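Local coordinates for hydrolase, alpha/beta hydrolase FOLD family (Staphylococcus aureus, PDB 2XMZ), which probably catalyses the elimination of pyruvate that yields 2-succinyl-6-hydroxy-2,4-cyclohexadiene-1-carboxylate in menaquinone biosynthesis, as the lyase MenH of the alpha/beta hydrolase fold, at residues A[23-27]-A[148-152]; A[47-51]-A[68-73]; A[92-96]-A[191-196]. All blocks are in the same frame, centred on the assembly; numbering follows the deposited sequence.

Interaction 1 of 3, residues A[23-27]-A[148-152]; sequences HGFLS and FVNDW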
loop_
_atom_site.group_PDB
_atom_site.type_symbol
_atom_site.label_atom_id
_atom_site.label_comp_id
_atom_site.label_asym_id
_atom_site.label_seq_id
_atom_site.Cartn_x
_atom_site.Cartn_y
_atom_site.Cartn_z
ATOM N N HIS A 23 -0.691 -2.751 3.038
ATOM C CA HIS A 23 -2.028 -2.167 2.987
ATOM C C HIS A 23 -1.944 -0.635 2.911
ATOM O O HIS A 23 -0.852 -0.062 2.894
ATOM C CB HIS A 23 -2.782 -2.551 4.267
ATOM C CG HIS A 23 -2.066 -2.104 5.507
ATOM N ND1 HIS A 23 -2.239 -0.851 6.048
ATOM C CD2 HIS A 23 -1.120 -2.714 6.262
ATOM C CE1 HIS A 23 -1.442 -0.712 7.094
ATOM N NE2 HIS A 23 -0.750 -1.828 7.244
ATOM N N GLY A 24 -3.105 0.020 2.917
ATOM C CA GLY A 24 -3.187 1.476 2.856
ATOM C C GLY A 24 -3.519 2.098 4.217
ATOM O O GLY A 24 -3.716 1.383 5.211
ATOM N N PHE A 25 -3.573 3.420 4.239
ATOM C CA PHE A 25 -3.875 4.206 5.421
ATOM C C PHE A 25 -5.247 3.865 5.997
ATOM O O PHE A 25 -6.203 3.606 5.244
ATOM C CB PHE A 25 -3.790 5.697 5.090
ATOM C CG PHE A 25 -4.083 6.580 6.271
ATOM C CD1 PHE A 25 -3.201 6.617 7.350
ATOM C CD2 PHE A 25 -5.229 7.359 6.309
ATOM C CE1 PHE A 25 -3.449 7.413 8.444
ATOM C CE2 PHE A 25 -5.501 8.178 7.409
ATOM C CZ PHE A 25 -4.607 8.207 8.487
ATOM N N LEU A 26 -5.353 3.863 7.320
ATOM C CA LEU A 26 -6.636 3.653 8.009
ATOM C C LEU A 26 -7.191 2.260 7.736
ATOM O O LEU A 26 -8.407 2.056 7.633
ATOM C CB LEU A 26 -7.681 4.693 7.580
ATOM C CG LEU A 26 -8.205 5.855 8.430
ATOM C CD1 LEU A 26 -9.542 6.333 7.848
ATOM C CD2 LEU A 26 -8.371 5.548 9.901
ATOM N N SER A 27 -6.298 1.297 7.608
ATOM C CA SER A 27 -6.682 -0.044 7.220
ATOM C C SER A 27 -5.572 -0.914 7.726
ATOM O O SER A 27 -4.711 -0.440 8.462
ATOM C CB SER A 27 -6.800 -0.135 5.692
ATOM O OG SER A 27 -7.037 -1.468 5.257
ATOM N N PHE A 148 -13.676 11.065 12.349
ATOM C CA PHE A 148 -12.708 11.088 11.251
ATOM C C PHE A 148 -13.132 10.209 10.084
ATOM O O PHE A 148 -13.104 10.650 8.929
ATOM C CB PHE A 148 -11.308 10.706 11.737
ATOM C CG PHE A 148 -10.264 10.851 10.685
ATOM C CD1 PHE A 148 -9.655 12.087 10.452
ATOM C CD2 PHE A 148 -9.909 9.760 9.893
ATOM C CE1 PHE A 148 -8.706 12.228 9.463
ATOM C CE2 PHE A 148 -8.952 9.895 8.896
ATOM C CZ PHE A 148 -8.347 11.135 8.686
ATOM N N VAL A 149 -13.516 8.966 10.390
ATOM C CA VAL A 149 -13.953 7.994 9.377
ATOM C C VAL A 149 -15.208 8.495 8.648
ATOM O O VAL A 149 -15.314 8.359 7.430
ATOM C CB VAL A 149 -14.194 6.583 9.991
ATOM C CG1 VAL A 149 -14.825 5.631 8.978
ATOM C CG2 VAL A 149 -12.880 5.973 10.487
ATOM N N ASN A 150 -16.142 9.093 9.389
ATOM C CA ASN A 150 -17.327 9.680 8.771
ATOM C C ASN A 150 -16.962 10.689 7.671
ATOM O O ASN A 150 -17.508 10.632 6.557
ATOM C CB ASN A 150 -18.247 10.287 9.837
ATOM C CG ASN A 150 -18.916 9.226 10.697
ATOM O OD1 ASN A 150 -18.932 8.038 10.354
ATOM N ND2 ASN A 150 -19.483 9.650 11.815
ATOM N N ASP A 151 -16.006 11.573 7.973
ATOM C CA ASP A 151 -15.517 12.560 7.010
ATOM C C ASP A 151 -14.665 11.899 5.908
ATOM O O ASP A 151 -14.792 12.252 4.738
ATOM C CB ASP A 151 -14.715 13.664 7.715
ATOM C CG ASP A 151 -15.586 14.613 8.528
ATOM O OD1 ASP A 151 -16.822 14.414 8.634
ATOM O OD2 ASP A 151 -15.018 15.589 9.068
ATOM N N TRP A 152 -13.818 10.938 6.293
ATOM C CA TRP A 152 -12.945 10.218 5.362
ATOM C C TRP A 152 -13.757 9.512 4.282
ATOM O O TRP A 152 -13.411 9.590 3.094
ATOM C CB TRP A 152 -12.095 9.200 6.113
ATOM C CG TRP A 152 -10.902 8.680 5.371
ATOM C CD1 TRP A 152 -10.738 7.424 4.862
ATOM C CD2 TRP A 152 -9.681 9.384 5.103
ATOM N NE1 TRP A 152 -9.487 7.301 4.292
ATOM C CE2 TRP A 152 -8.823 8.493 4.418
ATOM C CE3 TRP A 152 -9.229 10.681 5.376
ATOM C CZ2 TRP A 152 -7.539 8.863 3.981
ATOM C CZ3 TRP A 152 -7.946 11.050 4.939
ATOM C CH2 TRP A 152 -7.120 10.140 4.256
HETATM O O HOH W 1 -7.793 5.322 3.294
#

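Interaction 2 of 3, residues A[47-51]-A[68-73]; sequences TIDLP and YITTLL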
loop_
_atom_site.group_PDB
_atom_site.type_symbol
_atom_site.label_atom_id
_atom_site.label_comp_id
_atom_site.label_asym_id
_atom_site.label_seq_id
_atom_site.Cartn_x
_atom_site.Cartn_y
_atom_site.Cartn_z
ATOM N N THR A 47 1.677 -10.853 4.802
ATOM C CA THR A 47 1.031 -9.570 4.952
ATOM C C THR A 47 1.752 -8.898 6.085
ATOM O O THR A 47 2.144 -9.570 7.044
ATOM C CB THR A 47 -0.469 -9.705 5.267
ATOM O OG1 THR A 47 -0.644 -10.449 6.464
ATOM C CG2 THR A 47 -1.224 -10.378 4.098
ATOM N N ILE A 48 1.923 -7.581 5.969
ATOM C CA ILE A 48 2.582 -6.781 6.986
ATOM C C ILE A 48 1.685 -5.578 7.318
ATOM O O ILE A 48 1.232 -4.845 6.426
ATOM C CB ILE A 48 3.961 -6.268 6.512
ATOM C CG1 ILE A 48 4.855 -7.436 6.066
ATOM C CG2 ILE A 48 4.654 -5.458 7.636
ATOM C CD1 ILE A 48 6.163 -6.967 5.334
ATOM N N ASP A 49 1.437 -5.417 8.605
ATOM C CA ASP A 49 0.812 -4.224 9.139
ATOM C C ASP A 49 1.869 -3.141 9.333
ATOM O O ASP A 49 2.863 -3.362 10.015
ATOM C CB ASP A 49 0.132 -4.538 10.471
ATOM C CG ASP A 49 -1.186 -5.252 10.294
ATOM O OD1 ASP A 49 -1.673 -5.309 9.151
ATOM O OD2 ASP A 49 -1.728 -5.773 11.289
ATOM N N LEU A 50 1.645 -1.985 8.733
ATOM C CA LEU A 50 2.605 -0.894 8.777
ATOM C C LEU A 50 2.458 -0.138 10.113
ATOM O O LEU A 50 1.442 -0.307 10.824
ATOM C CB LEU A 50 2.427 0.023 7.543
ATOM C CG LEU A 50 2.845 -0.664 6.217
ATOM C CD1 LEU A 50 2.255 0.019 4.973
ATOM C CD2 LEU A 50 4.381 -0.757 6.124
ATOM N N PRO A 51 3.475 0.671 10.473
ATOM C CA PRO A 51 3.471 1.352 11.766
ATOM C C PRO A 51 2.147 2.065 12.055
ATOM O O PRO A 51 1.617 2.834 11.202
ATOM C CB PRO A 51 4.600 2.366 11.620
ATOM C CG PRO A 51 5.578 1.659 10.705
ATOM C CD PRO A 51 4.704 0.967 9.702
ATOM N N TYR A 68 12.877 4.173 9.199
ATOM C CA TYR A 68 12.296 3.273 10.206
ATOM C C TYR A 68 11.492 2.138 9.568
ATOM O O TYR A 68 11.670 0.969 9.908
ATOM C CB TYR A 68 11.409 4.042 11.194
ATOM C CG TYR A 68 10.767 3.146 12.239
ATOM C CD1 TYR A 68 11.430 2.856 13.448
ATOM C CD2 TYR A 68 9.503 2.589 12.023
ATOM C CE1 TYR A 68 10.850 2.016 14.415
ATOM C CE2 TYR A 68 8.906 1.757 12.979
ATOM C CZ TYR A 68 9.586 1.472 14.163
ATOM O OH TYR A 68 8.989 0.656 15.086
ATOM N N ILE A 69 10.595 2.485 8.664
ATOM C CA ILE A 69 9.776 1.475 7.976
ATOM C C ILE A 69 10.648 0.540 7.125
ATOM O O ILE A 69 10.412 -0.673 7.092
ATOM C CB ILE A 69 8.682 2.116 7.120
ATOM C CG1 ILE A 69 7.679 2.834 8.017
ATOM C CG2 ILE A 69 7.947 1.055 6.249
ATOM C CD1 ILE A 69 7.036 3.997 7.342
ATOM N N THR A 70 11.658 1.094 6.465
ATOM C CA THR A 70 12.617 0.272 5.698
ATOM C C THR A 70 13.310 -0.748 6.581
ATOM O O THR A 70 13.425 -1.917 6.194
ATOM C CB THR A 70 13.638 1.159 5.001
ATOM O OG1 THR A 70 12.925 1.951 4.066
ATOM C CG2 THR A 70 14.739 0.322 4.251
ATOM N N THR A 71 13.771 -0.315 7.760
ATOM C CA THR A 71 14.381 -1.239 8.709
ATOM C C THR A 71 13.415 -2.324 9.139
ATOM O O THR A 71 13.761 -3.498 9.203
ATOM C CB THR A 71 14.920 -0.507 9.944
ATOM O OG1 THR A 71 16.001 0.329 9.533
ATOM C CG2 THR A 71 15.426 -1.502 11.005
ATOM N N LEU A 72 12.203 -1.907 9.463
ATOM C CA LEU A 72 11.131 -2.811 9.787
ATOM C C LEU A 72 10.989 -3.896 8.732
ATOM O O LEU A 72 10.940 -5.104 9.049
ATOM C CB LEU A 72 9.841 -1.991 9.870
ATOM C CG LEU A 72 8.550 -2.564 10.412
ATOM C CD1 LEU A 72 7.685 -1.374 10.876
ATOM C CD2 LEU A 72 7.811 -3.413 9.344
ATOM N N LEU A 73 10.922 -3.462 7.479
ATOM C CA LEU A 73 10.765 -4.391 6.371
ATOM C C LEU A 73 12.026 -5.226 6.131
ATOM O O LEU A 73 11.917 -6.416 5.855
ATOM C CB LEU A 73 10.348 -3.669 5.085
ATOM C CG LEU A 73 9.052 -2.857 5.062
ATOM C CD1 LEU A 73 8.758 -2.429 3.604
ATOM C CD2 LEU A 73 7.867 -3.619 5.639
#

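Interaction 3 of 3, residues A[92-96]-A[191-196]; sequences MGGRV and YGTGQM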
loop_
_atom_site.group_PDB
_atom_site.type_symbol
_atom_site.label_atom_id
_atom_site.label_comp_id
_atom_site.label_asym_id
_atom_site.label_seq_id
_atom_site.Cartn_x
_atom_site.Cartn_y
_atom_site.Cartn_z
ATOM N N MET A 92 -1.028 4.101 0.422
ATOM C CA MET A 92 0.053 4.344 1.431
ATOM C C MET A 92 1.124 3.267 1.426
ATOM O O MET A 92 2.314 3.582 1.493
ATOM C CB MET A 92 -0.517 4.491 2.856
ATOM C CG MET A 92 0.551 4.545 3.987
ATOM S SD MET A 92 -0.238 4.577 5.609
ATOM C CE MET A 92 -0.400 2.829 5.929
ATOM N N GLY A 93 0.707 2.004 1.407
ATOM C CA GLY A 93 1.639 0.890 1.321
ATOM C C GLY A 93 2.454 0.832 0.036
ATOM O O GLY A 93 3.554 0.258 0.023
ATOM N N GLY A 94 1.923 1.411 -1.042
ATOM C CA GLY A 94 2.675 1.532 -2.295
ATOM C C GLY A 94 3.757 2.575 -2.203
ATOM O O GLY A 94 4.776 2.461 -2.885
ATOM N N ARG A 95 3.537 3.589 -1.356
ATOM C CA ARG A 95 4.564 4.616 -1.122
ATOM C C ARG A 95 5.723 3.988 -0.373
ATOM O O ARG A 95 6.884 4.213 -0.694
ATOM C CB ARG A 95 4.008 5.827 -0.362
ATOM C CG ARG A 95 2.864 6.551 -1.123
ATOM C CD ARG A 95 2.455 7.873 -0.470
ATOM N NE ARG A 95 1.731 7.761 0.813
ATOM C CZ ARG A 95 2.284 7.955 2.015
ATOM N NH1 ARG A 95 3.584 8.249 2.115
ATOM N NH2 ARG A 95 1.531 7.891 3.125
ATOM N N VAL A 96 5.387 3.164 0.604
ATOM C CA VAL A 96 6.374 2.360 1.288
ATOM C C VAL A 96 7.061 1.375 0.312
ATOM O O VAL A 96 8.284 1.237 0.351
ATOM C CB VAL A 96 5.763 1.642 2.510
ATOM C CG1 VAL A 96 6.765 0.672 3.141
ATOM C CG2 VAL A 96 5.298 2.671 3.524
ATOM N N TYR A 191 4.892 9.563 8.382
ATOM C CA TYR A 191 5.110 9.049 7.004
ATOM C C TYR A 191 4.000 9.354 6.011
ATOM O O TYR A 191 3.869 8.695 4.960
ATOM C CB TYR A 191 5.566 7.588 6.966
ATOM C CG TYR A 191 4.595 6.525 7.437
ATOM C CD1 TYR A 191 3.962 5.693 6.509
ATOM C CD2 TYR A 191 4.357 6.303 8.793
ATOM C CE1 TYR A 191 3.132 4.665 6.898
ATOM C CE2 TYR A 191 3.497 5.261 9.217
ATOM C CZ TYR A 191 2.883 4.449 8.245
ATOM O OH TYR A 191 2.041 3.406 8.570
ATOM N N GLY A 192 3.234 10.391 6.334
ATOM C CA GLY A 192 2.294 10.955 5.394
ATOM C C GLY A 192 3.022 11.399 4.146
ATOM O O GLY A 192 4.262 11.606 4.148
ATOM N N THR A 193 2.254 11.564 3.080
ATOM C CA THR A 193 2.807 11.865 1.760
ATOM C C THR A 193 3.601 13.151 1.767
ATOM O O THR A 193 4.599 13.270 1.053
ATOM C CB THR A 193 1.713 11.880 0.695
ATOM O OG1 THR A 193 1.098 10.587 0.681
ATOM C CG2 THR A 193 2.312 12.180 -0.707
ATOM N N GLY A 194 3.179 14.085 2.617
ATOM C CA GLY A 194 3.849 15.364 2.759
ATOM C C GLY A 194 5.224 15.225 3.384
ATOM O O GLY A 194 6.076 16.076 3.178
ATOM N N GLN A 195 5.436 14.159 4.154
ATOM C CA GLN A 195 6.741 13.881 4.768
ATOM C C GLN A 195 7.661 13.075 3.868
ATOM O O GLN A 195 8.883 13.051 4.088
ATOM C CB GLN A 195 6.592 13.106 6.092
ATOM C CG GLN A 195 5.629 13.728 7.096
ATOM C CD GLN A 195 6.025 15.113 7.539
ATOM O OE1 GLN A 195 5.157 15.946 7.855
ATOM N NE2 GLN A 195 7.327 15.389 7.548
ATOM N N MET A 196 7.082 12.391 2.884
ATOM C CA MET A 196 7.838 11.466 2.057
ATOM C C MET A 196 8.768 12.219 1.122
ATOM O O MET A 196 8.362 13.234 0.546
ATOM C CB MET A 196 6.852 10.665 1.238
ATOM C CG MET A 196 7.430 9.557 0.412
ATOM S SD MET A 196 6.003 8.935 -0.489
ATOM C CE MET A 196 6.857 7.852 -1.614
#

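Interaction 1 of 3, residues A[23-27]-A[148-152]
F25 and L26, in the loop that follows strand 17-22, both press on the same face of the W152 indole, which the last turn of helix 145-152 holds out toward them. The aromatic contact is an offset edge-to-face pair: the edge of the F25 ring is directed at the face of the six-membered ring of W152, with centroids 5.4 Å apart and planes at 65°. Within this pair F25 CD2 comes nearest, 3.6 Å from W152 CZ2. Both side chains already start out toward the opposing segment, and in F25 a CG trans to the backbone nitrogen (chi1 -180°) carries the ring on across.

L26 supplies a CH-pi contact to the other half of the indole. Its CD1 sits 3.6 Å from the centroid of the five-membered ring, 20° off the normal, and only 3.4 Å from W152 CD1. The same methyl also meets the edge of the F148 ring, near its plane, 3.8 Å from F148 CE2. More loosely, it reaches CG2 of V149, one residue further along the helix. F148 and F25 approach through their CE2 atoms, so the two loop residues and the two helix aromatics form one continuous apolar patch.

The polar link is indirect. A water lying in the indole plane accepts from W152 NE1 at 2.8 Å and donates to F25 O at 3.0 Å, giving the indole nitrogen a partner beside the hydrophobic patch.

Around this patch, M184 of helix 181-191 touches F25 and L26, while R136 of helix 123-143 touches F148 and W152. The arrangement is that of an alpha/beta hydrolase in which a loop at the C-terminal end of a central strand packs against the helical cap, with F25 near, but not touching, the presumed Ser-His-Asp triad.

Interaction 2 of 3, residues A[47-51]-A[68-73]
The chain of 47-51 leaves strand 44-48 after I48 and runs on as a loop beside helix 66-77, whose 68-73 part faces it. CA atoms come nearest at P51 and I69, 7.4 Å apart, and at I48 and L73, 8.5 Å apart. Inside the helix, L72 N bonds to Y68 O and L73 N to I69 O; across the contact everything is apolar.

P51 makes the most contacts, touching three helix residues through CG. This carbon lies 3.6 Å from I69 CG1, where the two side chains cross at a slant, and 3.7 Å from L72 CD1, the leucine branch reaching toward the ring carbon. It also rests at the edge of the Y68 ring, 4.0 Å from Y68 CE2. L72, whose CG stands opposite its backbone nitrogen (chi1 -170°), divides its methyls: CD1 serves the proline, and CD2 passes I48 CG2 at 4.1 Å. The other arm of I48 ends in CD1, 3.8 Å from L73 CD2. L50 CD2 meets I69 CG2 at 4.0 Å, the side chains crossing at about a right angle.

The Y68 hydroxyl bonds with S58 OG, while V96 of helix 92-103 touches both I69 and L73. This is the strand-to-helix layer packing of the alpha/beta hydrolase fold, with helix 66-77 laid against the end of strand 44-48 and the loop after it.

Interaction 3 of 3, residues A[92-96]-A[191-196]
The R95 guanidinium grips the main-chain oxygen of Y191 end-on. NH1 donates to Y191 O at 2.9 Å (152° at the hydrogen). NH2 donates to the same oxygen at 3.1 Å in a more bent bond. This oxygen lies in the guanidinium plane, so the pair of bonds fixes how the group is turned. NH1 also points almost straight at M196 SD, 3.6 Å away, in a weak hydrogen bond at the edge of the group. T193 OG1 sits instead over one face; it is 2.9 Å from R95 NE, but the angle is too poor for a hydrogen bond. A bend at chi3 (-71°) turns the end of the arginine toward the loop.

Further toward the start of helix 92-103, M92 and Y191 make a Met-aromatic contact. The sulfur SD approaches the ring obliquely, 3.6 Å from Y191 CE1, and CE lies 3.6 Å from Y191 OH. V96 CG2 brushes the same ring more distantly at CD1.

Helix 92-103 begins immediately after S91, the presumed nucleophile of a GxSxG elbow that includes G93, as in other alpha/beta hydrolases; through its bonds to Y191 O, R95 joins the helix that follows the elbow to the end of helix 181-191 and the loop after it.

In the next shell, the Y191 hydroxyl hydrogen-bonds with P51 O, which steadies the far end of the ring facing M92. F66 and T116 touch the R95 side chain, and I69 of helix 66-77 packs on Y191. R130 NH2 of helix 123-143 bonds to G194 O in the same loop.

Overall arrangement
From the N terminus, the chain passes through strand 17-22 into 23-27, the first half of interaction 1, whose partner 148-152 comes 121 residues later and closes a long loop. Interaction 2 is nested within that loop, joining 47-51 to 68-73 over a short span. Segment 92-96 also lies inside it, but its partner 191-196 lies beyond, so interactions 1 and 3 cross, while 2 and 3 follow in series. Interaction 1 joins a sheet-end loop to the helical cap, 2 packs helix 66-77 on the end of strand 44-48 and its following loop, and 3 ties the elbow helix to the loop after helix 181-191. A probable hydrogen bond between H23 NE2 and L50 N joins interactions 1 and 2.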